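Local coordinates for sensor histidine kinase (Rhodopseudomonas palustris, PDB 3VA9), which probably autophosphorylates on a histidine with ATP in two-component signalling, the modelled chain being its four-helix sensor domain, at residues 92-97 with 117-122; 39-44 with 48-53; 75-80 with 134-139. All blocks are in the same frame, centred on the assembly; numbering follows the deposited sequence.

From the N terminus, helix 18-44 runs to a short turn and helix 47-70 returns beside it; interaction 2 (39-44 with 48-53) closes this tight hairpin. Helix 75-101 follows, and its first turn opens interaction 3 (75-80 with 134-139), which closes late, on helix 121-142. Nested inside that long loop, interaction 1 (92-97 with 117-122) closes a shorter one, from late helix 75-101 through helix 106-116 to the start of helix 121-142. Interaction 2 precedes both in series. It touches interaction 1, where Tyr53 OH comes to 3.2 Å from Gly96 CA, whereas interactions 2 and 3 lie on opposite sides of the chain's centre, about 34 Å apart between centres.

Interaction 1: 92-97 with 117-122; sequences MAQLGR and RVDRLT
Gln94 lays its terminal amide over the CD1 methyl of Leu121, with Gln94 CD 3.5 Å and Gln94 OE1 3.4 Å from Leu121 CD1. The glutamine reaches this far because its chain is extended beyond CG (chi2 -168°), which carries the amide across from helix 75-101 to the start of helix 121-142. The backbones stand apart, Gln94 CA and Leu121 CA being the nearest pair at 9.4 Å, and the extended side chain bridges them.

The two ends of the amide meet different partners. Gln94 OE1 accepts from a water at 3.0 Å from that oxygen, and the same water accepts from Leu121 N at 3.1 Å, giving this first-turn N-H a bridged route to the other helix. Gln94 OE1 also takes a hydrogen bond from Arg91, about one turn earlier on its own helix. On the nitrogen side, Gln94 NE2 lies 3.0 Å from Asp119 OD2, with the amide and carboxylate planes 52° apart. Gln94 NE2 also makes a weak hydrogen bond to Ala116 O.

Leu121 also packs on Leu87, Met90 and Arg91 of helix 75-101. Such water-bridged packing of a helix face on a helix start belongs here to the break between helices 106-116 and 121-142 in the CHASE3-family four-helix bundle.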
ATOM      1  N   MET A  92      -4.753  -1.301   4.146  1.00 24.70           N
ATOM      2  CA  MET A  92      -4.239  -0.842   5.441  1.00 31.68           C
ATOM      3  C   MET A  92      -5.199  -1.114   6.600  1.00 29.89           C
ATOM      4  O   MET A  92      -4.769  -1.441   7.696  1.00 31.53           O
ATOM      5  CB  MET A  92      -3.866   0.644   5.397  1.00 28.98           C
ATOM      6  CG  MET A  92      -2.664   0.952   4.495  1.00 29.34           C
ATOM      7  SD  MET A  92      -1.156   0.031   4.910  1.00 42.84           S
ATOM      8  CE  MET A  92      -1.031  -1.069   3.501  1.00 37.87           C
ATOM      9  N   ALA A  93      -6.501  -0.986   6.359  1.00 26.45           N
ATOM     10  CA  ALA A  93      -7.483  -1.283   7.399  1.00 24.42           C
ATOM     11  C   ALA A  93      -7.463  -2.766   7.728  1.00 24.73           C
ATOM     12  O   ALA A  93      -7.647  -3.152   8.873  1.00 27.95           O
ATOM     13  CB  ALA A  93      -8.890  -0.842   6.978  1.00 28.60           C
ATOM     14  N   GLN A  94      -7.240  -3.602   6.717  1.00 26.98           N
ATOM     15  CA  GLN A  94      -7.084  -5.039   6.951  1.00 35.29           C
ATOM     16  C   GLN A  94      -5.872  -5.373   7.844  1.00 26.57           C
ATOM     17  O   GLN A  94      -6.012  -6.052   8.855  1.00 29.64           O
ATOM     18  CB  GLN A  94      -6.987  -5.807   5.622  1.00 31.19           C
ATOM     19  CG  GLN A  94      -8.250  -5.772   4.783  1.00 28.85           C
ATOM     20  CD  GLN A  94      -8.201  -6.776   3.640  1.00 32.92           C
ATOM     21  OE1 GLN A  94      -7.149  -7.010   3.044  1.00 27.47           O
ATOM     22  NE2 GLN A  94      -9.342  -7.377   3.336  1.00 28.04           N
ATOM     23  N   LEU A  95      -4.689  -4.913   7.442  1.00 27.84           N
ATOM     24  CA  LEU A  95      -3.448  -5.136   8.194  1.00 28.45           C
ATOM     25  C   LEU A  95      -3.509  -4.577   9.618  1.00 30.00           C
ATOM     26  O   LEU A  95      -3.071  -5.225  10.570  1.00 27.54           O
ATOM     27  CB  LEU A  95      -2.269  -4.486   7.461  1.00 28.25           C
ATOM     28  CG  LEU A  95      -1.969  -4.943   6.034  1.00 24.30           C
ATOM     29  CD1 LEU A  95      -0.753  -4.200   5.474  1.00 21.77           C
ATOM     30  CD2 LEU A  95      -1.758  -6.472   5.974  1.00 22.83           C
ATOM     31  N   GLY A  96      -4.052  -3.367   9.750  1.00 29.11           N
ATOM     32  CA  GLY A  96      -4.167  -2.703  11.042  1.00 19.72           C
ATOM     33  C   GLY A  96      -5.021  -3.497  12.014  1.00 30.82           C
ATOM     34  O   GLY A  96      -4.770  -3.496  13.217  1.00 34.15           O
ATOM     35  N   ARG A  97      -6.033  -4.183  11.495  1.00 31.48           N
ATOM     36  CA  ARG A  97      -6.901  -5.004  12.341  1.00 29.46           C
ATOM     37  C   ARG A  97      -6.138  -6.236  12.834  1.00 32.91           C
ATOM     38  O   ARG A  97      -6.251  -6.625  13.993  1.00 43.76           O
ATOM     39  CB  ARG A  97      -8.165  -5.409  11.571  1.00 27.35           C
ATOM     40  CG  ARG A  97      -9.132  -6.334  12.312  1.00 41.50           C
ATOM     41  CD  ARG A  97      -9.598  -5.750  13.651  1.00 47.02           C
ATOM     42  NE  ARG A  97      -9.794  -4.305  13.598  1.00 37.85           N
ATOM     43  CZ  ARG A  97      -9.750  -3.510  14.667  1.00 46.81           C
ATOM     44  NH1 ARG A  97      -9.525  -4.028  15.866  1.00 44.51           N
ATOM     45  NH2 ARG A  97      -9.923  -2.198  14.540  1.00 50.29           N
ATOM     46  N   ARG A 117      -7.783 -12.349   2.830  1.00 42.98           N
ATOM     47  CA  ARG A 117      -7.250 -12.865   1.561  1.00 52.71           C
ATOM     48  C   ARG A 117      -8.257 -12.869   0.419  1.00 43.18           C
ATOM     49  O   ARG A 117      -7.881 -12.701  -0.730  1.00 41.32           O
ATOM     50  CB  ARG A 117      -6.719 -14.296   1.724  1.00 55.70           C
ATOM     51  CG  ARG A 117      -5.532 -14.457   2.651  1.00 63.09           C
ATOM     52  CD  ARG A 117      -5.184 -15.942   2.841  1.00 69.34           C
ATOM     53  NE  ARG A 117      -4.572 -16.518   1.647  1.00 71.14           N
ATOM     54  CZ  ARG A 117      -4.932 -17.671   1.094  1.00 72.18           C
ATOM     55  NH1 ARG A 117      -5.910 -18.393   1.624  1.00 72.30           N
ATOM     56  NH2 ARG A 117      -4.310 -18.104   0.005  1.00 68.52           N
ATOM     57  N   VAL A 118      -9.530 -13.073   0.734  1.00 44.98           N
ATOM     58  CA  VAL A 118     -10.543 -13.250  -0.301  1.00 45.27           C
ATOM     59  C   VAL A 118     -10.762 -11.988  -1.128  1.00 49.30           C
ATOM     60  O   VAL A 118     -11.355 -12.038  -2.205  1.00 52.85           O
ATOM     61  CB  VAL A 118     -11.899 -13.732   0.287  1.00 49.72           C
ATOM     62  CG1 VAL A 118     -11.674 -14.889   1.256  1.00 50.93           C
ATOM     63  CG2 VAL A 118     -12.635 -12.588   0.977  1.00 50.21           C
ATOM     64  N   ASP A 119     -10.285 -10.855  -0.625  1.00 46.57           N
ATOM     65  CA  ASP A 119     -10.496  -9.586  -1.310  1.00 35.09           C
ATOM     66  C   ASP A 119      -9.415  -9.307  -2.352  1.00 36.45           C
ATOM     67  O   ASP A 119      -9.602  -8.469  -3.230  1.00 42.83           O
ATOM     68  CB  ASP A 119     -10.598  -8.439  -0.300  1.00 38.79           C
ATOM     69  CG  ASP A 119     -11.753  -8.622   0.666  1.00 51.06           C
ATOM     70  OD1 ASP A 119     -12.918  -8.567   0.217  1.00 58.94           O
ATOM     71  OD2 ASP A 119     -11.495  -8.832   1.870  1.00 49.09           O
ATOM     72  N   ARG A 120      -8.288 -10.010  -2.242  1.00 41.60           N
ATOM     73  CA  ARG A 120      -7.207  -9.921  -3.224  1.00 47.83           C
ATOM     74  C   ARG A 120      -6.708  -8.484  -3.395  1.00 45.76           C
ATOM     75  O   ARG A 120      -6.261  -8.087  -4.474  1.00 40.74           O
ATOM     76  CB  ARG A 120      -7.663 -10.483  -4.574  1.00 53.75           C
ATOM     77  CG  ARG A 120      -8.067 -11.954  -4.550  1.00 64.71           C
ATOM     78  CD  ARG A 120      -8.702 -12.358  -5.880  1.00 80.54           C
ATOM     79  NE  ARG A 120      -9.155 -13.748  -5.898  1.00 99.11           N
ATOM     80  CZ  ARG A 120      -9.843 -14.299  -6.897  1.00109.03           C
ATOM     81  NH1 ARG A 120     -10.164 -13.576  -7.962  1.00111.45           N
ATOM     82  NH2 ARG A 120     -10.214 -15.571  -6.832  1.00109.51           N
ATOM     83  N   LEU A 121      -6.789  -7.709  -2.324  1.00 42.35           N
ATOM     84  CA  LEU A 121      -6.395  -6.308  -2.370  1.00 40.78           C
ATOM     85  C   LEU A 121      -4.954  -6.133  -2.842  1.00 43.70           C
ATOM     86  O   LEU A 121      -4.626  -5.155  -3.520  1.00 43.64           O
ATOM     87  CB  LEU A 121      -6.618  -5.662  -1.003  1.00 33.12           C
ATOM     88  CG  LEU A 121      -8.106  -5.398  -0.760  1.00 32.11           C
ATOM     89  CD1 LEU A 121      -8.396  -4.933   0.682  1.00 24.63           C
ATOM     90  CD2 LEU A 121      -8.601  -4.397  -1.790  1.00 28.78           C
ATOM     91  N   THR A 122      -4.106  -7.094  -2.493  1.00 39.87           N
ATOM     92  CA  THR A 122      -2.704  -7.082  -2.900  1.00 46.54           C
ATOM     93  C   THR A 122      -2.541  -7.168  -4.425  1.00 41.32           C
ATOM     94  O   THR A 122      -1.839  -6.363  -5.032  1.00 43.16           O
ATOM     95  CB  THR A 122      -1.940  -8.234  -2.229  1.00 59.04           C
ATOM     96  OG1 THR A 122      -1.910  -8.017  -0.813  1.00 59.68           O
ATOM     97  CG2 THR A 122      -0.516  -8.318  -2.759  1.00 66.08           C
TER
HETATM   98  O   HOH W   1      -7.091  -8.652   0.564  1.00 30.11           O

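Interaction 2: 39-44 with 48-53; sequences RGFLLT and TYRDSY
Phe41 and Tyr49 meet where two helices of an antiparallel hairpin in the four-helix bundle lie close: the axes of 39-44 and 48-53 approach to 8.0 Å, with their directions 162° apart. The tight part is centred on Gly40 and Phe41. Phe41 CA and Tyr49 CA are the nearest such pair, at 5.0 Å, and Tyr49 CB comes to 3.5 Å from Phe41 N. Tyr49 then turns its ring over the backbone of Gly40, whose carbonyl oxygen lies above one face, offset toward the rim. The ring rests directly on the glycine backbone, with Tyr49 CD1 3.9 Å from Gly40 CA.

Beside this, Phe41 and Arg50 run alongside each other, pointing the same way. Phe41 CG is anti to the backbone N (chi1 179°), which places the ring under Arg50 CB in a CH-pi contact, 3.9 Å from the centroid of the Phe41 ring. The Arg50 chain, extended from CG to NE, follows the same ring, so that Arg50 CD lies 3.8 Å from Phe41 CZ. Arg50 also packs on Val99 of helix 75-101.

The looser side is the reach of the Arg50 end, whose guanidinium continues past the ring to a salt bridge with Glu47. At the end of helix 18-44, Thr44 is exposed but close: it crosses Tyr49 at about a right angle, with Thr44 OG1 3.2 Å from Tyr49 CD2. Its hydroxyl donates back to Gly40 O and accepts a hydrogen bond from Ile46 N past the helix end. Gly40 O accepts Thr44 OG1, at 2.8 Å from that oxygen, and Thr44 N from opposite faces of its carbonyl plane.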
ATOM      1  N   ARG A  39       3.363  -9.078   9.437  1.00 21.69           N
ATOM      2  CA  ARG A  39       3.634 -10.513   9.557  1.00 25.65           C
ATOM      3  C   ARG A  39       4.769 -10.805  10.522  1.00 23.99           C
ATOM      4  O   ARG A  39       4.678 -11.724  11.323  1.00 32.34           O
ATOM      5  CB  ARG A  39       3.931 -11.124   8.190  1.00 25.99           C
ATOM      6  CG  ARG A  39       2.741 -11.025   7.284  1.00 30.31           C
ATOM      7  CD  ARG A  39       2.939 -11.738   5.970  1.00 29.06           C
ATOM      8  NE  ARG A  39       1.712 -11.607   5.196  1.00 27.44           N
ATOM      9  CZ  ARG A  39       1.545 -12.043   3.958  1.00 28.37           C
ATOM     10  NH1 ARG A  39       2.538 -12.668   3.325  1.00 26.72           N
ATOM     11  NH2 ARG A  39       0.373 -11.864   3.365  1.00 21.79           N
ATOM     12  N   GLY A  40       5.832 -10.015  10.454  1.00 27.71           N
ATOM     13  CA  GLY A  40       6.943 -10.167  11.383  1.00 27.71           C
ATOM     14  C   GLY A  40       6.527  -9.964  12.837  1.00 32.11           C
ATOM     15  O   GLY A  40       7.013 -10.668  13.728  1.00 36.27           O
ATOM     16  N   PHE A  41       5.620  -9.012  13.073  1.00 29.32           N
ATOM     17  CA  PHE A  41       5.097  -8.722  14.417  1.00 30.26           C
ATOM     18  C   PHE A  41       4.245  -9.869  14.959  1.00 30.15           C
ATOM     19  O   PHE A  41       4.389 -10.263  16.121  1.00 29.14           O
ATOM     20  CB  PHE A  41       4.280  -7.421  14.411  1.00 31.21           C
ATOM     21  CG  PHE A  41       3.690  -7.048  15.757  1.00 37.31           C
ATOM     22  CD1 PHE A  41       4.499  -6.932  16.882  1.00 22.84           C
ATOM     23  CD2 PHE A  41       2.329  -6.791  15.888  1.00 32.74           C
ATOM     24  CE1 PHE A  41       3.960  -6.576  18.118  1.00 29.42           C
ATOM     25  CE2 PHE A  41       1.785  -6.428  17.117  1.00 34.93           C
ATOM     26  CZ  PHE A  41       2.604  -6.320  18.236  1.00 31.24           C
ATOM     27  N   LEU A  42       3.360 -10.402  14.118  1.00 27.31           N
ATOM     28  CA  LEU A  42       2.563 -11.570  14.497  1.00 28.85           C
ATOM     29  C   LEU A  42       3.443 -12.761  14.843  1.00 34.48           C
ATOM     30  O   LEU A  42       3.150 -13.513  15.775  1.00 42.07           O
ATOM     31  CB  LEU A  42       1.634 -11.982  13.363  1.00 34.38           C
ATOM     32  CG  LEU A  42       0.321 -11.252  13.152  1.00 44.64           C
ATOM     33  CD1 LEU A  42      -0.505 -12.050  12.151  1.00 37.29           C
ATOM     34  CD2 LEU A  42      -0.414 -11.119  14.477  1.00 55.25           C
ATOM     35  N   LEU A  43       4.515 -12.940  14.076  1.00 34.32           N
ATOM     36  CA  LEU A  43       5.411 -14.080  14.256  1.00 29.67           C
ATOM     37  C   LEU A  43       6.249 -13.998  15.527  1.00 37.95           C
ATOM     38  O   LEU A  43       6.439 -15.005  16.214  1.00 37.64           O
ATOM     39  CB  LEU A  43       6.349 -14.201  13.055  1.00 23.69           C
ATOM     40  CG  LEU A  43       5.795 -14.943  11.840  1.00 31.63           C
ATOM     41  CD1 LEU A  43       6.708 -14.712  10.651  1.00 30.41           C
ATOM     42  CD2 LEU A  43       5.612 -16.450  12.137  1.00 25.68           C
ATOM     43  N   THR A  44       6.754 -12.801  15.827  1.00 40.08           N
ATOM     44  CA  THR A  44       7.791 -12.645  16.851  1.00 36.17           C
ATOM     45  C   THR A  44       7.340 -11.928  18.114  1.00 36.81           C
ATOM     46  O   THR A  44       7.921 -12.129  19.175  1.00 44.07           O
ATOM     47  CB  THR A  44       9.016 -11.880  16.314  1.00 35.75           C
ATOM     48  OG1 THR A  44       8.642 -10.528  16.008  1.00 30.90           O
ATOM     49  CG2 THR A  44       9.586 -12.562  15.071  1.00 30.37           C
ATOM     50  N   THR A  48       9.587  -3.880  17.450  1.00 36.87           N
ATOM     51  CA  THR A  48      10.332  -3.296  16.345  1.00 41.75           C
ATOM     52  C   THR A  48       9.635  -3.541  15.008  1.00 34.52           C
ATOM     53  O   THR A  48       9.692  -2.705  14.110  1.00 41.97           O
ATOM     54  CB  THR A  48      11.771  -3.847  16.300  1.00 49.60           C
ATOM     55  OG1 THR A  48      12.538  -3.242  17.347  1.00 52.20           O
ATOM     56  CG2 THR A  48      12.427  -3.532  14.975  1.00 58.47           C
ATOM     57  N   TYR A  49       8.971  -4.685  14.876  1.00 31.39           N
ATOM     58  CA  TYR A  49       8.268  -4.996  13.630  1.00 35.79           C
ATOM     59  C   TYR A  49       6.989  -4.172  13.535  1.00 36.91           C
ATOM     60  O   TYR A  49       6.619  -3.699  12.460  1.00 41.92           O
ATOM     61  CB  TYR A  49       7.965  -6.489  13.506  1.00 29.85           C
ATOM     62  CG  TYR A  49       9.195  -7.349  13.311  1.00 36.81           C
ATOM     63  CD1 TYR A  49       9.734  -7.540  12.052  1.00 38.52           C
ATOM     64  CD2 TYR A  49       9.813  -7.969  14.390  1.00 40.43           C
ATOM     65  CE1 TYR A  49      10.854  -8.320  11.865  1.00 39.88           C
ATOM     66  CE2 TYR A  49      10.935  -8.753  14.213  1.00 40.92           C
ATOM     67  CZ  TYR A  49      11.449  -8.926  12.946  1.00 43.51           C
ATOM     68  OH  TYR A  49      12.568  -9.703  12.754  1.00 46.80           O
ATOM     69  N   ARG A  50       6.325  -3.992  14.671  1.00 31.07           N
ATOM     70  CA  ARG A  50       5.183  -3.092  14.731  1.00 33.31           C
ATOM     71  C   ARG A  50       5.576  -1.663  14.354  1.00 29.85           C
ATOM     72  O   ARG A  50       4.888  -1.012  13.569  1.00 38.30           O
ATOM     73  CB  ARG A  50       4.532  -3.117  16.106  1.00 33.70           C
ATOM     74  CG  ARG A  50       3.192  -2.412  16.126  1.00 29.63           C
ATOM     75  CD  ARG A  50       2.437  -2.647  17.421  1.00 36.75           C
ATOM     76  NE  ARG A  50       1.260  -1.791  17.460  1.00 40.86           N
ATOM     77  CZ  ARG A  50       1.295  -0.515  17.815  1.00 40.41           C
ATOM     78  NH1 ARG A  50       2.450   0.023  18.185  1.00 42.97           N
ATOM     79  NH2 ARG A  50       0.183   0.217  17.812  1.00 38.70           N
ATOM     80  N   ASP A  51       6.678  -1.178  14.911  1.00 34.10           N
ATOM     81  CA  ASP A  51       7.183   0.145  14.549  1.00 39.40           C
ATOM     82  C   ASP A  51       7.372   0.261  13.031  1.00 43.70           C
ATOM     83  O   ASP A  51       6.974   1.257  12.418  1.00 38.01           O
ATOM     84  CB  ASP A  51       8.496   0.438  15.278  1.00 39.93           C
ATOM     85  CG  ASP A  51       8.311   0.585  16.788  1.00 48.62           C
ATOM     86  OD1 ASP A  51       7.155   0.734  17.229  1.00 40.60           O
ATOM     87  OD2 ASP A  51       9.320   0.544  17.530  1.00 52.56           O
ATOM     88  N   SER A  52       7.966  -0.769  12.432  1.00 36.34           N
ATOM     89  CA  SER A  52       8.152  -0.806  10.984  1.00 36.33           C
ATOM     90  C   SER A  52       6.830  -0.772  10.221  1.00 33.22           C
ATOM     91  O   SER A  52       6.730  -0.127   9.180  1.00 40.19           O
ATOM     92  CB  SER A  52       8.976  -2.032  10.577  1.00 36.43           C
ATOM     93  OG  SER A  52      10.325  -1.838  10.963  1.00 45.88           O
ATOM     94  N   TYR A  53       5.817  -1.467  10.730  1.00 30.73           N
ATOM     95  CA  TYR A  53       4.498  -1.405  10.116  1.00 26.27           C
ATOM     96  C   TYR A  53       3.987   0.029  10.171  1.00 25.19           C
ATOM     97  O   TYR A  53       3.540   0.568   9.164  1.00 38.23           O
ATOM     98  CB  TYR A  53       3.502  -2.355  10.804  1.00 28.43           C
ATOM     99  CG  TYR A  53       2.055  -2.008  10.509  1.00 25.68           C
ATOM    100  CD1 TYR A  53       1.455  -2.407   9.322  1.00 30.58           C
ATOM    101  CD2 TYR A  53       1.303  -1.254  11.402  1.00 32.95           C
ATOM    102  CE1 TYR A  53       0.151  -2.078   9.035  1.00 30.13           C
ATOM    103  CE2 TYR A  53      -0.012  -0.918  11.124  1.00 33.01           C
ATOM    104  CZ  TYR A  53      -0.577  -1.330   9.940  1.00 36.08           C
ATOM    105  OH  TYR A  53      -1.880  -0.999   9.660  1.00 41.08           O
TER

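Interaction 3: 75-80 with 134-139; sequences PEQIAH and RAEQAL
Gln77 and Glu136 supply the polar part of this contact through a single side-chain hydrogen bond. Gln77 NE2 donates to Glu136 OE2 at 3.2 Å, nearly straight with an N-H...O angle of 173°. The acceptor lies in the plane of the amide, and Glu136 OE2 is met on its anti side, 18° out of the carboxylate plane. Amide and carboxylate are themselves turned only 19° apart. Both chains bend at their second torsion, which brings the two ends together. Gln77 NE2 has a second, weak bond to Leu132 O.

The apolar part is Ala135, whose methyl packs against the whole amide, nearly equidistant from its oxygen, carbon and nitrogen; Gln77 OE1 is marginally nearest, 3.6 Å from Ala135 CB. That oxygen is buried by the contact and has no polar partner in the model. Ala135 is also nearest in the backbone, its CA 7.7 Å from Gln77 CA.

Around the pair, Gln77 and Glu136 both touch Leu71, and Glu136 also lies on Ala20 and Leu21 of helix 18-44. A buried polar pair of this kind joins the start of helix 75-101 to helix 121-142 near the chain-terminal end of the four-helix bundle.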
ATOM      1  N   PRO A  75      -6.226  14.805 -14.956  1.00 94.03           N
ATOM      2  CA  PRO A  75      -7.474  14.218 -14.451  1.00 86.78           C
ATOM      3  C   PRO A  75      -7.535  12.693 -14.548  1.00 77.82           C
ATOM      4  O   PRO A  75      -8.078  12.059 -13.648  1.00 76.71           O
ATOM      5  CB  PRO A  75      -8.543  14.852 -15.347  1.00 89.43           C
ATOM      6  CG  PRO A  75      -7.954  16.158 -15.752  1.00 91.03           C
ATOM      7  CD  PRO A  75      -6.478  15.904 -15.905  1.00 95.07           C
ATOM      8  N   GLU A  76      -6.998  12.117 -15.619  1.00 75.98           N
ATOM      9  CA  GLU A  76      -7.009  10.665 -15.783  1.00 78.02           C
ATOM     10  C   GLU A  76      -6.094   9.988 -14.769  1.00 69.79           C
ATOM     11  O   GLU A  76      -6.395   8.897 -14.281  1.00 65.14           O
ATOM     12  CB  GLU A  76      -6.598  10.265 -17.202  1.00 88.39           C
ATOM     13  CG  GLU A  76      -7.525  10.787 -18.286  1.00 99.63           C
ATOM     14  CD  GLU A  76      -7.399  12.287 -18.488  1.00108.74           C
ATOM     15  OE1 GLU A  76      -6.266  12.811 -18.399  1.00107.59           O
ATOM     16  OE2 GLU A  76      -8.434  12.940 -18.736  1.00113.83           O
ATOM     17  N   GLN A  77      -4.977  10.640 -14.459  1.00 65.18           N
ATOM     18  CA  GLN A  77      -4.053  10.140 -13.449  1.00 63.24           C
ATOM     19  C   GLN A  77      -4.586  10.351 -12.034  1.00 57.15           C
ATOM     20  O   GLN A  77      -4.463   9.473 -11.183  1.00 57.95           O
ATOM     21  CB  GLN A  77      -2.677  10.791 -13.601  1.00 61.92           C
ATOM     22  CG  GLN A  77      -1.878  10.271 -14.780  1.00 65.19           C
ATOM     23  CD  GLN A  77      -1.545   8.799 -14.656  1.00 63.05           C
ATOM     24  OE1 GLN A  77      -2.434   7.952 -14.579  1.00 63.51           O
ATOM     25  NE2 GLN A  77      -0.257   8.487 -14.640  1.00 64.67           N
ATOM     26  N   ILE A  78      -5.166  11.522 -11.788  1.00 60.65           N
ATOM     27  CA  ILE A  78      -5.781  11.822 -10.502  1.00 65.46           C
ATOM     28  C   ILE A  78      -6.845  10.782 -10.175  1.00 60.04           C
ATOM     29  O   ILE A  78      -6.953  10.334  -9.032  1.00 54.94           O
ATOM     30  CB  ILE A  78      -6.405  13.240 -10.481  1.00 75.16           C
ATOM     31  CG1 ILE A  78      -5.307  14.307 -10.456  1.00 80.58           C
ATOM     32  CG2 ILE A  78      -7.326  13.416  -9.276  1.00 68.76           C
ATOM     33  CD1 ILE A  78      -4.419  14.252  -9.222  1.00 78.36           C
ATOM     34  N   ALA A  79      -7.623  10.395 -11.184  1.00 55.92           N
ATOM     35  CA  ALA A  79      -8.648   9.370 -11.007  1.00 46.88           C
ATOM     36  C   ALA A  79      -8.009   8.024 -10.666  1.00 44.39           C
ATOM     37  O   ALA A  79      -8.474   7.316  -9.777  1.00 44.79           O
ATOM     38  CB  ALA A  79      -9.509   9.252 -12.253  1.00 43.59           C
ATOM     39  N   HIS A  80      -6.936   7.680 -11.372  1.00 41.87           N
ATOM     40  CA  HIS A  80      -6.219   6.432 -11.111  1.00 46.29           C
ATOM     41  C   HIS A  80      -5.588   6.416  -9.722  1.00 43.15           C
ATOM     42  O   HIS A  80      -5.519   5.372  -9.079  1.00 49.22           O
ATOM     43  CB  HIS A  80      -5.147   6.164 -12.175  1.00 48.53           C
ATOM     44  CG  HIS A  80      -5.702   5.821 -13.523  1.00 67.05           C
ATOM     45  ND1 HIS A  80      -6.716   4.903 -13.702  1.00 70.64           N
ATOM     46  CD2 HIS A  80      -5.369   6.260 -14.761  1.00 71.23           C
ATOM     47  CE1 HIS A  80      -6.994   4.803 -14.990  1.00 73.04           C
ATOM     48  NE2 HIS A  80      -6.192   5.613 -15.654  1.00 75.56           N
ATOM     49  N   ARG A 134       2.221   2.371 -16.491  1.00 71.62           N
ATOM     50  CA  ARG A 134       2.021   2.333 -17.935  1.00 76.55           C
ATOM     51  C   ARG A 134       1.540   3.679 -18.472  1.00 75.64           C
ATOM     52  O   ARG A 134       2.002   4.137 -19.514  1.00 80.63           O
ATOM     53  CB  ARG A 134       1.054   1.211 -18.330  1.00 82.98           C
ATOM     54  CG  ARG A 134       1.699  -0.171 -18.343  1.00 93.90           C
ATOM     55  CD  ARG A 134       0.741  -1.252 -18.827  1.00103.52           C
ATOM     56  NE  ARG A 134      -0.053  -1.818 -17.739  1.00107.58           N
ATOM     57  CZ  ARG A 134      -1.306  -1.470 -17.466  1.00109.83           C
ATOM     58  NH1 ARG A 134      -1.919  -0.556 -18.208  1.00109.78           N
ATOM     59  NH2 ARG A 134      -1.950  -2.038 -16.454  1.00110.45           N
ATOM     60  N   ALA A 135       0.622   4.315 -17.749  1.00 73.15           N
ATOM     61  CA  ALA A 135       0.092   5.613 -18.156  1.00 69.11           C
ATOM     62  C   ALA A 135       1.176   6.689 -18.203  1.00 74.35           C
ATOM     63  O   ALA A 135       1.202   7.504 -19.121  1.00 82.85           O
ATOM     64  CB  ALA A 135      -1.047   6.039 -17.242  1.00 65.73           C
ATOM     65  N   GLU A 136       2.066   6.695 -17.215  1.00 71.95           N
ATOM     66  CA  GLU A 136       3.163   7.659 -17.193  1.00 70.35           C
ATOM     67  C   GLU A 136       4.178   7.358 -18.289  1.00 78.28           C
ATOM     68  O   GLU A 136       4.746   8.274 -18.888  1.00 84.08           O
ATOM     69  CB  GLU A 136       3.853   7.671 -15.829  1.00 71.44           C
ATOM     70  CG  GLU A 136       3.111   8.453 -14.762  1.00 72.64           C
ATOM     71  CD  GLU A 136       3.132   9.946 -15.012  1.00 75.50           C
ATOM     72  OE1 GLU A 136       4.177  10.459 -15.460  1.00 79.73           O
ATOM     73  OE2 GLU A 136       2.103  10.609 -14.755  1.00 75.85           O
ATOM     74  N   GLN A 137       4.409   6.073 -18.542  1.00 78.85           N
ATOM     75  CA  GLN A 137       5.307   5.658 -19.616  1.00 75.42           C
ATOM     76  C   GLN A 137       4.725   6.044 -20.975  1.00 77.08           C
ATOM     77  O   GLN A 137       5.388   6.690 -21.781  1.00 79.96           O
ATOM     78  CB  GLN A 137       5.591   4.152 -19.545  1.00 74.09           C
ATOM     79  CG  GLN A 137       6.526   3.752 -18.406  1.00 75.87           C
ATOM     80  CD  GLN A 137       6.623   2.250 -18.216  1.00 77.64           C
ATOM     81  OE1 GLN A 137       5.628   1.531 -18.315  1.00 79.86           O
ATOM     82  NE2 GLN A 137       7.824   1.770 -17.927  1.00 77.01           N
ATOM     83  N   ALA A 138       3.481   5.651 -21.220  1.00 77.77           N
ATOM     84  CA  ALA A 138       2.790   6.058 -22.435  1.00 85.84           C
ATOM     85  C   ALA A 138       2.807   7.580 -22.551  1.00 99.25           C
ATOM     86  O   ALA A 138       3.097   8.130 -23.617  1.00106.52           O
ATOM     87  CB  ALA A 138       1.360   5.537 -22.439  1.00 78.08           C
ATOM     88  N   LEU A 139       2.506   8.252 -21.443  1.00 99.48           N
ATOM     89  CA  LEU A 139       2.461   9.711 -21.398  1.00106.42           C
ATOM     90  C   LEU A 139       3.778  10.347 -21.830  1.00114.46           C
ATOM     91  O   LEU A 139       3.802  11.198 -22.719  1.00117.62           O
ATOM     92  CB  LEU A 139       2.095  10.191 -19.993  1.00105.57           C
ATOM     93  CG  LEU A 139       2.061  11.705 -19.781  1.00107.98           C
ATOM     94  CD1 LEU A 139       1.077  12.356 -20.744  1.00108.26           C
ATOM     95  CD2 LEU A 139       1.709  12.031 -18.335  1.00107.88           C
TER